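Local structure of putative aminopeptidase (Leishmania major, 5NTH) at residues 381-386 with 476-481. The protein is an M17-family leucyl aminopeptidase that binds manganese and probably removes amino acids from the N-termini of peptides. Numbering follows the deposited sequence.
Sequences SVEVMN and DMRNIA
In the M17 catalytic domain, V382-E383 and M477-R478 form a short parallel beta ladder; the first strand leads toward manganese ligands D388 and E390. M477 bridges it, its N donating to S381 O and its O accepting from E383 N (2.7 Å). S381 N meets the anti side of D476 OD2 almost straight on (2.8 Å, 176°), while D476 N donates to S381 OG. R478 and E383 run side by side on one face: in a side-on salt bridge, NE and NH1 of R478 both hold E383 OE1 at 2.8 Å. This oxygen, also bonded by S472, lies in the guanidinium plane, but the carboxylate is turned 48° from it. M385, bent at chi2 (-81°) and chi3, lays SD over one guanidinium face near its rim, 3.4 Å from R478 NE. Beyond the ladder, the N479 amide continues the link: OD1 accepts from M385 N (3.2 Å), which sits above the amide carbonyl plane, and ND2 donates to N386 O (3.1 Å). N386 OD1 bonds D388 N. On the opposite face V382 CG2 packs on M477 CG (3.8 Å), against F495 of helix 488-497. Strand 373-375 pairs antiparallel with 381-383 along its other edge, and a neighbouring subunit's K166 packs on S381 and D476.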
loop_
_atom_site.group_PDB
_atom_site.type_symbol
_atom_site.label_atom_id
_atom_site.label_comp_id
_atom_site.label_asym_id
_atom_site.label_seq_id
_atom_site.Cartn_x
_atom_site.Cartn_y
_atom_site.Cartn_z
ATOM N N SER A 381 2.129 -11.840 -32.662
ATOM C CA SER A 381 3.002 -10.943 -31.914
ATOM C C SER A 381 2.367 -10.580 -30.570
ATOM O O SER A 381 1.163 -10.350 -30.497
ATOM C CB SER A 381 3.279 -9.680 -32.732
ATOM O OG SER A 381 2.091 -8.944 -32.940
ATOM N N VAL A 382 3.165 -10.518 -29.513
ATOM C CA VAL A 382 2.611 -10.287 -28.186
ATOM C C VAL A 382 3.273 -9.113 -27.517
ATOM O O VAL A 382 4.497 -9.049 -27.453
ATOM C CB VAL A 382 2.755 -11.531 -27.277
ATOM C CG1 VAL A 382 2.278 -11.228 -25.864
ATOM C CG2 VAL A 382 1.929 -12.662 -27.833
ATOM N N GLU A 383 2.466 -8.201 -26.991
ATOM C CA GLU A 383 3.007 -7.061 -26.250
ATOM C C GLU A 383 2.998 -7.363 -24.750
ATOM O O GLU A 383 1.944 -7.397 -24.122
ATOM C CB GLU A 383 2.221 -5.775 -26.520
ATOM C CG GLU A 383 3.013 -4.534 -26.089
ATOM C CD GLU A 383 2.220 -3.237 -26.110
ATOM O OE1 GLU A 383 0.986 -3.304 -26.332
ATOM O OE2 GLU A 383 2.845 -2.150 -25.882
ATOM N N VAL A 384 4.175 -7.541 -24.184
ATOM C CA VAL A 384 4.307 -7.898 -22.781
ATOM C C VAL A 384 4.032 -6.706 -21.899
ATOM O O VAL A 384 4.833 -5.819 -21.835
ATOM C CB VAL A 384 5.729 -8.408 -22.489
ATOM C CG1 VAL A 384 5.889 -8.768 -21.021
ATOM C CG2 VAL A 384 6.052 -9.625 -23.363
ATOM N N MET A 385 2.914 -6.699 -21.196
ATOM C CA MET A 385 2.585 -5.618 -20.253
ATOM C C MET A 385 2.917 -5.937 -18.813
ATOM O O MET A 385 3.122 -5.025 -18.003
ATOM C CB MET A 385 1.105 -5.309 -20.332
ATOM C CG MET A 385 0.632 -4.901 -21.707
ATOM S SD MET A 385 1.000 -3.170 -22.014
ATOM C CE MET A 385 2.742 -3.170 -22.410
ATOM N N ASN A 386 2.919 -7.221 -18.483
ATOM C CA ASN A 386 3.314 -7.684 -17.178
ATOM C C ASN A 386 4.112 -8.927 -17.335
ATOM O O ASN A 386 3.562 -9.932 -17.796
ATOM C CB ASN A 386 2.120 -7.982 -16.294
ATOM C CG ASN A 386 2.536 -8.203 -14.854
ATOM O OD1 ASN A 386 3.216 -9.175 -14.569
ATOM N ND2 ASN A 386 2.185 -7.285 -13.955
ATOM N N ASP A 476 -0.370 -8.068 -31.989
ATOM C CA ASP A 476 -1.612 -8.812 -32.147
ATOM C C ASP A 476 -2.407 -8.860 -30.850
ATOM O O ASP A 476 -3.620 -8.722 -30.878
ATOM C CB ASP A 476 -1.347 -10.207 -32.724
ATOM C CG ASP A 476 -0.868 -10.143 -34.154
ATOM O OD1 ASP A 476 -1.519 -9.393 -34.979
ATOM O OD2 ASP A 476 0.160 -10.833 -34.434
ATOM N N MET A 477 -1.696 -8.988 -29.727
ATOM C CA MET A 477 -2.321 -9.012 -28.419
ATOM C C MET A 477 -1.337 -8.639 -27.316
ATOM O O MET A 477 -0.122 -8.684 -27.501
ATOM C CB MET A 477 -2.807 -10.419 -28.159
ATOM C CG MET A 477 -1.678 -11.448 -28.096
ATOM S SD MET A 477 -2.200 -13.160 -28.275
ATOM C CE MET A 477 -3.680 -13.097 -27.264
ATOM N N ARG A 478 -1.871 -8.319 -26.151
ATOM C CA ARG A 478 -1.040 -8.171 -24.951
ATOM C C ARG A 478 -0.978 -9.497 -24.263
ATOM O O ARG A 478 -1.526 -10.452 -24.781
ATOM C CB ARG A 478 -1.643 -7.127 -24.038
ATOM C CG ARG A 478 -1.759 -5.852 -24.806
ATOM C CD ARG A 478 -1.984 -4.634 -23.987
ATOM N NE ARG A 478 -1.210 -3.558 -24.608
ATOM C CZ ARG A 478 -1.458 -2.262 -24.478
ATOM N NH1 ARG A 478 -0.682 -1.391 -25.097
ATOM N NH2 ARG A 478 -2.465 -1.834 -23.719
ATOM N N ASN A 479 -0.330 -9.583 -23.112
ATOM C CA ASN A 479 -0.380 -10.816 -22.343
ATOM C C ASN A 479 -1.108 -10.713 -20.995
ATOM O O ASN A 479 -1.012 -11.611 -20.194
ATOM C CB ASN A 479 1.022 -11.342 -22.140
ATOM C CG ASN A 479 1.736 -10.634 -21.027
ATOM O OD1 ASN A 479 1.439 -9.473 -20.732
ATOM N ND2 ASN A 479 2.658 -11.329 -20.371
ATOM N N ILE A 480 -1.811 -9.617 -20.738
ATOM C CA ILE A 480 -2.635 -9.440 -19.515
ATOM C C ILE A 480 -3.799 -8.562 -19.985
ATOM O O ILE A 480 -3.673 -7.864 -20.971
ATOM C CB ILE A 480 -1.851 -8.779 -18.341
ATOM N N ALA A 481 -4.932 -8.585 -19.312
ATOM C CA ALA A 481 -6.086 -7.836 -19.793
ATOM C C ALA A 481 -5.948 -6.358 -19.452
ATOM O O ALA A 481 -5.330 -6.003 -18.478
ATOM C CB ALA A 481 -7.376 -8.415 -19.217
#